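Afamin (Homo sapiens, PDB 6FAK) carries hydrophobic molecules in body fluids, binding vitamin E and keeping lipidated Wnt proteins soluble and active. Local coordinates at residues 32-37 and 85-90; 73-78 and 98-103; 110-115 and 146-151. All coordinates share one frame; numbering follows the deposited sequence. Where two conformers were deposited one is given.

Interaction 1: residues 32-37 and 85-90; sequences QYVQEA and QKHNFS. With NAG (2-acetamido-2-deoxy-beta-D-glucopyranose), chain C.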
loop_
_atom_site.group_PDB
_atom_site.type_symbol
_atom_site.label_atom_id
_atom_site.label_comp_id
_atom_site.label_asym_id
_atom_site.label_seq_id
_atom_site.Cartn_x
_atom_site.Cartn_y
_atom_site.Cartn_z
ATOM N N GLN A 32 6.224 15.561 -2.180
ATOM C CA GLN A 32 4.961 14.839 -1.916
ATOM C C GLN A 32 3.749 15.781 -1.834
ATOM O O GLN A 32 2.698 15.448 -2.354
ATOM C CB GLN A 32 5.045 14.001 -0.625
ATOM C CG GLN A 32 6.069 12.888 -0.699
ATOM C CD GLN A 32 6.016 11.966 0.501
ATOM O OE1 GLN A 32 5.972 12.442 1.652
ATOM N NE2 GLN A 32 6.080 10.640 0.240
ATOM N N TYR A 33 3.892 16.912 -1.131
ATOM C CA TYR A 33 2.828 17.875 -1.022
ATOM C C TYR A 33 2.491 18.606 -2.326
ATOM O O TYR A 33 1.323 18.906 -2.597
ATOM C CB TYR A 33 3.131 18.871 0.109
ATOM C CG TYR A 33 2.793 18.314 1.501
ATOM C CD1 TYR A 33 1.515 17.827 1.799
ATOM C CD2 TYR A 33 3.715 18.334 2.514
ATOM C CE1 TYR A 33 1.199 17.360 3.067
ATOM C CE2 TYR A 33 3.414 17.855 3.790
ATOM C CZ TYR A 33 2.164 17.383 4.048
ATOM O OH TYR A 33 1.866 16.929 5.315
ATOM N N VAL A 34 3.514 18.914 -3.117
ATOM C CA VAL A 34 3.370 19.764 -4.320
ATOM C C VAL A 34 4.080 19.013 -5.436
ATOM O O VAL A 34 5.271 19.241 -5.757
ATOM C CB VAL A 34 3.944 21.197 -4.124
ATOM C CG1 VAL A 34 3.542 22.073 -5.303
ATOM C CG2 VAL A 34 3.443 21.849 -2.837
ATOM N N GLN A 35 3.364 18.038 -5.953
ATOM C CA GLN A 35 3.947 17.067 -6.854
ATOM C C GLN A 35 4.268 17.666 -8.234
ATOM O O GLN A 35 4.989 17.049 -8.998
ATOM C CB GLN A 35 2.984 15.872 -7.014
ATOM C CG GLN A 35 2.862 15.032 -5.748
ATOM C CD GLN A 35 1.617 14.245 -5.767
ATOM O OE1 GLN A 35 0.596 14.756 -5.362
ATOM N NE2 GLN A 35 1.668 13.015 -6.304
ATOM N N GLU A 36 3.693 18.830 -8.531
ATOM C CA GLU A 36 3.984 19.602 -9.765
ATOM C C GLU A 36 5.216 20.482 -9.641
ATOM O O GLU A 36 5.716 20.978 -10.670
ATOM C CB GLU A 36 2.795 20.516 -10.167
ATOM C CG GLU A 36 1.451 19.817 -10.232
ATOM C CD GLU A 36 0.734 19.637 -8.837
ATOM O OE1 GLU A 36 1.335 19.971 -7.756
ATOM O OE2 GLU A 36 -0.445 19.148 -8.832
ATOM N N ALA A 37 5.714 20.714 -8.424
ATOM C CA ALA A 37 6.890 21.569 -8.241
ATOM C C ALA A 37 8.140 21.020 -8.948
ATOM O O ALA A 37 8.361 19.783 -9.008
ATOM C CB ALA A 37 7.177 21.830 -6.779
ATOM N N GLN A 85 -0.162 29.962 -6.368
ATOM C CA GLN A 85 -0.968 30.245 -7.557
ATOM C C GLN A 85 -0.477 29.418 -8.766
ATOM O O GLN A 85 -1.284 28.880 -9.514
ATOM C CB GLN A 85 -0.897 31.743 -7.865
ATOM C CG GLN A 85 -1.536 32.602 -6.760
ATOM C CD GLN A 85 -0.614 32.977 -5.586
ATOM O OE1 GLN A 85 0.573 32.619 -5.525
ATOM N NE2 GLN A 85 -1.168 33.696 -4.644
ATOM N N LYS A 86 0.834 29.284 -8.926
ATOM C CA LYS A 86 1.376 28.515 -10.030
ATOM C C LYS A 86 0.927 27.023 -9.996
ATOM O O LYS A 86 0.566 26.456 -11.043
ATOM C CB LYS A 86 2.889 28.588 -9.998
ATOM C CG LYS A 86 3.566 27.872 -11.139
ATOM C CD LYS A 86 5.057 28.101 -11.124
ATOM C CE LYS A 86 5.744 27.185 -12.120
ATOM N NZ LYS A 86 7.225 27.277 -11.971
ATOM N N HIS A 87 0.922 26.414 -8.796
ATOM C CA HIS A 87 0.602 24.987 -8.654
ATOM C C HIS A 87 -0.745 24.739 -8.012
ATOM O O HIS A 87 -1.019 23.643 -7.512
ATOM C CB HIS A 87 1.716 24.280 -7.922
ATOM C CG HIS A 87 3.049 24.380 -8.598
ATOM N ND1 HIS A 87 3.251 24.004 -9.908
ATOM C CD2 HIS A 87 4.251 24.780 -8.134
ATOM C CE1 HIS A 87 4.522 24.174 -10.229
ATOM N NE2 HIS A 87 5.153 24.653 -9.168
ATOM N N ASN A 88 -1.608 25.750 -8.059
ATOM C CA ASN A 88 -3.010 25.598 -7.674
ATOM C C ASN A 88 -3.156 25.092 -6.226
ATOM O O ASN A 88 -3.914 24.158 -5.938
ATOM C CB ASN A 88 -3.748 24.717 -8.716
ATOM C CG ASN A 88 -5.276 24.886 -8.663
ATOM O OD1 ASN A 88 -5.889 24.470 -7.679
ATOM N ND2 ASN A 88 -5.916 25.475 -9.686
ATOM N N PHE A 89 -2.398 25.674 -5.306
ATOM C CA PHE A 89 -2.644 25.351 -3.872
ATOM C C PHE A 89 -2.823 26.610 -3.019
ATOM O O PHE A 89 -2.737 26.553 -1.764
ATOM C CB PHE A 89 -1.596 24.343 -3.313
ATOM C CG PHE A 89 -0.196 24.863 -3.218
ATOM C CD1 PHE A 89 0.244 25.554 -2.070
ATOM C CD2 PHE A 89 0.696 24.689 -4.247
ATOM C CE1 PHE A 89 1.549 26.046 -1.969
ATOM C CE2 PHE A 89 2.010 25.167 -4.169
ATOM C CZ PHE A 89 2.442 25.867 -3.013
ATOM N N SER A 90 -3.183 27.731 -3.669
ATOM C CA SER A 90 -3.421 28.993 -2.950
ATOM C C SER A 90 -4.509 28.867 -1.900
ATOM O O SER A 90 -4.457 29.538 -0.869
ATOM C CB SER A 90 -3.781 30.143 -3.931
ATOM O OG SER A 90 -5.050 29.894 -4.482
HETATM C C1 NAG C . -5.698 26.108 -10.997
HETATM C C2 NAG C . -6.865 25.580 -11.850
HETATM C C3 NAG C . -7.120 26.435 -13.090
HETATM C C4 NAG C . -7.174 27.906 -12.716
HETATM C C5 NAG C . -5.903 28.291 -11.974
HETATM C C6 NAG C . -5.877 29.782 -11.642
HETATM C C7 NAG C . -7.102 23.174 -11.537
HETATM C C8 NAG C . -6.746 21.807 -12.042
HETATM N N2 NAG C . -6.606 24.201 -12.232
HETATM O O3 NAG C . -8.363 26.051 -13.693
HETATM O O4 NAG C . -7.337 28.713 -13.888
HETATM O O5 NAG C . -5.820 27.523 -10.769
HETATM O O6 NAG C . -7.075 30.155 -10.949
HETATM O O7 NAG C . -7.804 23.331 -10.551
HETATM O O HOH W 1 -0.167 21.395 -5.975
#

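Interaction 2: residues 73-78 and 98-103; sequences LQEKIC and AQRRLC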
loop_
_atom_site.group_PDB
_atom_site.type_symbol
_atom_site.label_atom_id
_atom_site.label_comp_id
_atom_site.label_asym_id
_atom_site.label_seq_id
_atom_site.Cartn_x
_atom_site.Cartn_y
_atom_site.Cartn_z
ATOM N N LEU A 73 7.343 24.094 7.641
ATOM C CA LEU A 73 7.535 23.758 6.216
ATOM C C LEU A 73 6.481 24.371 5.334
ATOM O O LEU A 73 6.793 24.946 4.286
ATOM C CB LEU A 73 7.471 22.252 6.044
ATOM C CG LEU A 73 7.679 21.741 4.601
ATOM C CD1 LEU A 73 9.159 21.382 4.439
ATOM C CD2 LEU A 73 6.737 20.570 4.348
ATOM N N GLN A 74 5.220 24.257 5.750
ATOM C CA GLN A 74 4.095 24.752 4.958
ATOM C C GLN A 74 4.080 26.283 4.922
ATOM O O GLN A 74 3.736 26.883 3.896
ATOM C CB GLN A 74 2.764 24.151 5.452
ATOM C CG GLN A 74 2.699 22.656 5.097
ATOM C CD GLN A 74 1.534 21.879 5.683
ATOM O OE1 GLN A 74 0.621 22.458 6.313
ATOM N NE2 GLN A 74 1.497 20.551 5.371
ATOM N N GLU A 75 4.488 26.923 6.026
ATOM C CA GLU A 75 4.674 28.374 6.009
ATOM C C GLU A 75 5.698 28.788 4.957
ATOM O O GLU A 75 5.442 29.706 4.163
ATOM C CB GLU A 75 5.099 28.868 7.396
ATOM C CG GLU A 75 5.397 30.347 7.442
ATOM C CD GLU A 75 4.144 31.222 7.393
ATOM O OE1 GLU A 75 2.994 30.685 7.505
ATOM O OE2 GLU A 75 4.325 32.469 7.278
ATOM N N LYS A 76 6.849 28.093 4.919
ATOM C CA LYS A 76 7.898 28.435 3.955
ATOM C C LYS A 76 7.505 28.180 2.511
ATOM O O LYS A 76 7.905 28.908 1.621
ATOM C CB LYS A 76 9.183 27.660 4.240
ATOM C CG LYS A 76 9.838 27.930 5.597
ATOM C CD LYS A 76 10.001 29.417 5.884
ATOM C CE LYS A 76 10.795 29.702 7.166
ATOM N NZ LYS A 76 11.007 31.179 7.301
ATOM N N ILE A 77 6.790 27.099 2.256
ATOM C CA ILE A 77 6.267 26.832 0.912
ATOM C C ILE A 77 5.277 27.933 0.485
ATOM O O ILE A 77 5.361 28.450 -0.631
ATOM C CB ILE A 77 5.564 25.448 0.867
ATOM C CG1 ILE A 77 6.608 24.338 0.920
ATOM C CG2 ILE A 77 4.687 25.283 -0.369
ATOM C CD1 ILE A 77 6.005 22.976 1.175
ATOM N N CYS A 78 4.365 28.282 1.375
ATOM C CA CYS A 78 3.317 29.290 1.102
ATOM C C CYS A 78 3.905 30.720 0.913
ATOM O O CYS A 78 3.312 31.542 0.236
ATOM C CB CYS A 78 2.301 29.314 2.231
ATOM S SG CYS A 78 1.118 27.939 2.157
ATOM N N ALA A 98 -4.056 24.016 11.594
ATOM C CA ALA A 98 -4.713 22.711 11.352
ATOM C C ALA A 98 -5.478 22.632 10.018
ATOM O O ALA A 98 -5.400 21.629 9.318
ATOM C CB ALA A 98 -5.663 22.368 12.491
ATOM N N GLN A 99 -6.225 23.682 9.683
ATOM C CA GLN A 99 -6.973 23.749 8.419
ATOM C C GLN A 99 -6.016 23.747 7.198
ATOM O O GLN A 99 -6.281 23.068 6.198
ATOM C CB GLN A 99 -7.915 24.953 8.404
ATOM C CG GLN A 99 -8.924 24.892 9.562
ATOM C CD GLN A 99 -10.033 25.929 9.464
ATOM O OE1 GLN A 99 -9.844 27.034 8.937
ATOM N NE2 GLN A 99 -11.197 25.585 10.010
ATOM N N ARG A 100 -4.869 24.413 7.348
ATOM C CA ARG A 100 -3.863 24.431 6.302
ATOM C C ARG A 100 -3.229 23.036 6.163
ATOM O O ARG A 100 -3.009 22.589 5.049
ATOM C CB ARG A 100 -2.789 25.500 6.562
ATOM C CG ARG A 100 -1.663 25.510 5.554
ATOM C CD ARG A 100 -0.570 26.517 5.894
ATOM N NE ARG A 100 -0.942 27.894 5.531
ATOM C CZ ARG A 100 -0.170 28.973 5.713
ATOM N NH1 ARG A 100 -0.609 30.181 5.338
ATOM N NH2 ARG A 100 1.060 28.849 6.205
ATOM N N ARG A 101 -2.904 22.401 7.279
ATOM C CA ARG A 101 -2.363 21.024 7.279
ATOM C C ARG A 101 -3.279 20.008 6.582
ATOM O O ARG A 101 -2.821 19.152 5.813
ATOM C CB ARG A 101 -2.039 20.582 8.695
ATOM C CG ARG A 101 -0.822 21.270 9.285
ATOM C CD ARG A 101 -0.784 21.160 10.816
ATOM N NE ARG A 101 -0.899 19.784 11.238
ATOM C CZ ARG A 101 -1.451 19.350 12.377
ATOM N NH1 ARG A 101 -1.500 18.054 12.630
ATOM N NH2 ARG A 101 -1.948 20.215 13.270
ATOM N N LEU A 102 -4.568 20.169 6.810
ATOM C CA LEU A 102 -5.566 19.312 6.244
ATOM C C LEU A 102 -5.676 19.547 4.728
ATOM O O LEU A 102 -5.654 18.598 3.954
ATOM C CB LEU A 102 -6.938 19.535 6.955
ATOM C CG LEU A 102 -8.115 18.658 6.496
ATOM C CD1 LEU A 102 -7.838 17.193 6.735
ATOM C CD2 LEU A 102 -9.407 19.037 7.232
ATOM N N CYS A 103 -5.740 20.819 4.338
ATOM C CA CYS A 103 -5.763 21.180 2.941
ATOM C C CYS A 103 -4.546 20.624 2.199
ATOM O O CYS A 103 -4.712 20.096 1.109
ATOM C CB CYS A 103 -5.835 22.719 2.795
ATOM S SG CYS A 103 -6.097 23.293 1.131
HETATM O O HOH W 2 -0.359 18.514 6.454
#

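Interaction 3: residues 110-115 and 146-151; sequences SDVGFL and ARRNPF. With NA (sodium ion), chain F.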
loop_
_atom_site.group_PDB
_atom_site.type_symbol
_atom_site.label_atom_id
_atom_site.label_comp_id
_atom_site.label_asym_id
_atom_site.label_seq_id
_atom_site.Cartn_x
_atom_site.Cartn_y
_atom_site.Cartn_z
ATOM N N SER A 110 -2.998 10.691 -5.660
ATOM C CA SER A 110 -2.649 9.279 -5.889
ATOM C C SER A 110 -2.325 8.986 -7.341
ATOM O O SER A 110 -1.390 8.250 -7.615
ATOM C CB SER A 110 -3.806 8.368 -5.436
ATOM O OG SER A 110 -5.041 9.005 -5.726
ATOM N N ASP A 111 -3.059 9.607 -8.266
ATOM C CA ASP A 111 -2.910 9.324 -9.719
ATOM C C ASP A 111 -1.778 10.229 -10.216
ATOM O O ASP A 111 -1.970 11.420 -10.366
ATOM C CB ASP A 111 -4.247 9.576 -10.472
ATOM C CG ASP A 111 -4.073 9.678 -12.014
ATOM O OD1 ASP A 111 -3.047 9.280 -12.573
ATOM O OD2 ASP A 111 -4.990 10.150 -12.678
ATOM N N VAL A 112 -0.582 9.679 -10.350
ATOM C CA VAL A 112 0.585 10.473 -10.753
ATOM C C VAL A 112 0.819 10.409 -12.279
ATOM O O VAL A 112 1.897 10.680 -12.728
ATOM C CB VAL A 112 1.833 10.150 -9.902
ATOM C CG1 VAL A 112 1.536 10.502 -8.456
ATOM C CG2 VAL A 112 2.282 8.679 -9.988
ATOM N N GLY A 113 -0.237 10.141 -13.054
ATOM C CA GLY A 113 -0.159 10.010 -14.519
ATOM C C GLY A 113 0.032 11.347 -15.187
ATOM O O GLY A 113 0.396 11.383 -16.367
ATOM N N PHE A 114 -0.220 12.446 -14.468
ATOM C CA PHE A 114 0.164 13.792 -14.939
ATOM C C PHE A 114 1.695 14.058 -15.034
ATOM O O PHE A 114 2.104 15.099 -15.602
ATOM C CB PHE A 114 -0.511 14.916 -14.146
ATOM C CG PHE A 114 -0.102 14.988 -12.702
ATOM C CD1 PHE A 114 0.990 15.773 -12.301
ATOM C CD2 PHE A 114 -0.750 14.231 -11.751
ATOM C CE1 PHE A 114 1.407 15.822 -10.985
ATOM C CE2 PHE A 114 -0.324 14.289 -10.409
ATOM C CZ PHE A 114 0.738 15.086 -10.038
ATOM N N LEU A 115 2.518 13.185 -14.450
ATOM C CA LEU A 115 3.972 13.296 -14.522
ATOM C C LEU A 115 4.520 12.557 -15.735
ATOM O O LEU A 115 3.950 11.539 -16.136
ATOM C CB LEU A 115 4.603 12.734 -13.239
ATOM C CG LEU A 115 4.293 13.639 -12.003
ATOM C CD1 LEU A 115 4.922 13.080 -10.750
ATOM C CD2 LEU A 115 4.700 15.088 -12.171
ATOM N N ALA A 146 9.706 10.705 -4.732
ATOM C CA ALA A 146 8.722 11.202 -3.775
ATOM C C ALA A 146 7.468 11.804 -4.429
ATOM O O ALA A 146 6.361 11.539 -4.002
ATOM C CB ALA A 146 9.355 12.213 -2.857
ATOM N N ARG A 147 7.642 12.558 -5.512
ATOM C CA ARG A 147 6.484 13.124 -6.220
ATOM C C ARG A 147 5.618 12.057 -6.849
ATOM O O ARG A 147 4.407 12.261 -6.981
ATOM C CB ARG A 147 6.908 14.202 -7.254
ATOM C CG ARG A 147 7.768 13.692 -8.411
ATOM C CD ARG A 147 8.646 14.808 -9.012
ATOM N NE ARG A 147 7.817 15.918 -9.497
ATOM C CZ ARG A 147 7.699 16.319 -10.753
ATOM N NH1 ARG A 147 8.412 15.733 -11.717
ATOM N NH2 ARG A 147 6.860 17.304 -11.053
ATOM N N ARG A 148 6.218 10.905 -7.164
ATOM C CA ARG A 148 5.462 9.768 -7.711
ATOM C C ARG A 148 4.925 8.814 -6.645
ATOM O O ARG A 148 4.150 7.935 -6.977
ATOM C CB ARG A 148 6.303 8.986 -8.714
ATOM C CG ARG A 148 6.491 9.717 -10.059
ATOM C CD ARG A 148 7.613 9.088 -10.912
ATOM N NE ARG A 148 7.760 9.818 -12.183
ATOM C CZ ARG A 148 8.433 10.939 -12.340
ATOM N NH1 ARG A 148 9.147 11.451 -11.329
ATOM N NH2 ARG A 148 8.396 11.579 -13.513
ATOM N N ASN A 149 5.310 9.017 -5.391
ATOM C CA ASN A 149 4.933 8.146 -4.261
ATOM C C ASN A 149 4.562 9.059 -3.081
ATOM O O ASN A 149 5.259 9.084 -2.058
ATOM C CB ASN A 149 6.097 7.176 -3.914
ATOM C CG ASN A 149 6.374 6.205 -5.013
ATOM O OD1 ASN A 149 5.717 5.192 -5.084
ATOM N ND2 ASN A 149 7.321 6.539 -5.934
ATOM N N PRO A 150 3.481 9.833 -3.224
ATOM C CA PRO A 150 3.248 10.925 -2.285
ATOM C C PRO A 150 2.865 10.501 -0.880
ATOM O O PRO A 150 2.900 11.355 -0.008
ATOM C CB PRO A 150 2.026 11.650 -2.885
ATOM C CG PRO A 150 1.375 10.653 -3.782
ATOM C CD PRO A 150 2.487 9.814 -4.304
ATOM N N PHE A 151 2.469 9.225 -0.697
ATOM C CA PHE A 151 2.032 8.753 0.615
ATOM C C PHE A 151 3.068 7.901 1.316
ATOM O O PHE A 151 2.845 7.556 2.465
ATOM C CB PHE A 151 0.734 7.998 0.503
ATOM C CG PHE A 151 -0.381 8.835 -0.029
ATOM C CD1 PHE A 151 -0.914 9.830 0.749
ATOM C CD2 PHE A 151 -0.883 8.629 -1.314
ATOM C CE1 PHE A 151 -1.884 10.653 0.279
ATOM C CE2 PHE A 151 -1.874 9.448 -1.786
ATOM C CZ PHE A 151 -2.374 10.449 -0.984
HETATM NA NA NA F . 2.317 10.898 -17.958
HETATM O O HOH W 3 3.276 8.776 -17.604
#

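Interaction 1: residues 32-37 and 85-90
His87 lays one face of its imidazole against the turn that follows helix 22-33, and Val34 fills the angle between that ring and the ring of Phe89. The His87 face looks at the peptide joining Glu36 to Ala37, with Glu36 C 3.8 Å above the ring plane and displaced toward the rim. Glu36 CB comes to 3.5 Å from His87 ND1, and Ala37 CA lies 3.7 Å from His87 NE2. Lys86 CG covers the opposite face, so the imidazole is sandwiched between its own neighbour in the chain and the turn. The ring is also held from beyond the contact, since NE2 hydrogen-bonds to Glu41.

Val34 divides its two methyls. CG1 stands anti to the backbone N (chi1 -170°), which brings it to 3.6 Å from Phe89 CE2 and also against His87 CB. CG2 sits over the face of the Phe89 ring in a CH-pi contact, 4.2 Å from the ring centroid. Both segments leave a helix, and 85-90 also enters the next: Val34 and His87 are each the first residue to leave helical geometry, Val34 to Ala37 form a type I beta turn, and Phe89 takes the N-cap position of helix 90-93. The contact thus joins two inter-helix corners of the first albumin domain, with Val34, Ala37 and Phe89 buried and His87 and Glu36 partly exposed.

No direct hydrogen bond crosses. Instead a water lies between Glu36 OE1, at 2.7 Å, and His87 O, while Glu36 OE2 turns to a salt bridge with Lys109. Beside this seam Asn88 extends away from the turn, and its ND2 carries the first sugar of an N-linked glycan through a 1.5 Å covalent bond to NAG C1.

Interaction 2: residues 73-78 and 98-103
Arg100 reaches from helix 97-106 to helix 69-78 and sets its guanidinium beside Cys78 and Glu75. The close-packed part lies here. Cys78 SG sits over the centre of one guanidinium face, 3.9 Å above the plane, and further back along the side chain Arg100 CD rests 4.1 Å from Gln74 CB. The chain runs out extended from the helix, CG anti to the backbone N (chi1 176°), and bends only at chi3, which turns the flat group across the sulfur. Two carbonyls hold the guanidinium from outside these segments: NH1 bonds to Cys93 O, and NE makes a weak bond to Lys95 O.

The short segments cross at 75° with their axes 11.2 Å apart, too wide for close backbone packing, so long side chains span the gap. Cys78 pairs with Cys93 and Cys103 with Cys92, the adjacent-cysteine, double-disulfide arrangement characteristic of the serum albumin fold. Arg100 therefore lies against one of the two bridges that tie these helices to the connection between them.

The solvent side buries little surface but carries the one direct polar bond. Glu75, exposed, bends back at chi2 so that OE1 accepts from Arg100 NH2 at 3.0 Å, with an N-H...O angle of 148°. In this salt bridge OE1 lies near the guanidinium plane, whereas the donor meets the carboxylate on its anti side and tilted out of the carboxylate plane.

At buried Gln74, OE1 merely touches Arg101 carbon, 3.4 Å from Arg101 CA. The amide's link to the other helix is water-mediated: one water takes a hydrogen bond from Gln74 NE2 and donates to Arg101 O at 2.6 Å. Arg101 itself leads its guanidinium away from helix 69-78 to a salt bridge with Glu250.

Interaction 3: residues 110-115 and 146-151
Leu115 splits its contacts between the side chains of Arg147 and Arg148. CD2 lies over one face of the Arg147 guanidinium, 3.2 Å above the plane and offset toward the rim, with NH2 the nearest atom. The other methyl, CD1, goes down against the aliphatic parts of both, 3.7 Å from Arg147 CG and 3.8 Å from Arg148 CG. Leu115 CB, in turn, is over a face of the Arg148 guanidinium. Arg147 reaches this place because its CG sits between the backbone N and the carbonyl carbon (chi1 64°), with a further bend at chi3, whereas Arg148 is extended from CG to NE. Both guanidinium groups thus touch Leu115 with a face while their N-H groups bond elsewhere: Arg147 NH2 donates to Gln35 O, and Arg148 forms a salt bridge with Glu144. With an alanine here instead of Arg147, Leu115 would probably lose the guanidinium beneath CD2 and the methylene against CD1, and Gln35 O this donor.

The meeting joins the C-terminal end of helix 134-148 to the long loop between helices 97-106 and 123-132, within the first albumin domain. Val112 to Leu115 form a type I beta turn, overlapped at its start by an Asx turn in which Asp111 OD1 accepts from Gly113 N. The carbonyl oxygens of Gly113 and Leu115 bind a sodium ion, each O at 2.5 Å, with a water as a further ligand; the curled loop is consistent with both carbonyls facing the ion.

Val112 works on the backbone instead. Its CG2 lies 3.6 Å from Arg148 O and its CG1 faces Arg147 O, while CG1 also brushes Pro150 CD. At the far end the Phe151 ring presents its edge to the loop, CE2 being 4.2 Å from Ser110 CA.

Followed from the N terminus, the chain leaves helix 22-33 through residues 32-37, runs along helix 39-58 and helix 69-78, and returns at 85-90, where interaction 1 closes its loop. Interaction 2 opens inside that loop at 73-78 and closes beyond it at 98-103, so the two cross. They also touch: Tyr33 packs on Gln74, and Phe89 on Ile77. Interaction 3 starts afterwards, in series, closing a loop from 110-115 through helix 123-132 to the end of helix 134-148. It still meets interaction 1, through Gln32 with Asn149 and Gln35 with Arg147. Residues 32-37 thus bridge the other two contacts, which do not touch each other, all within one albumin domain.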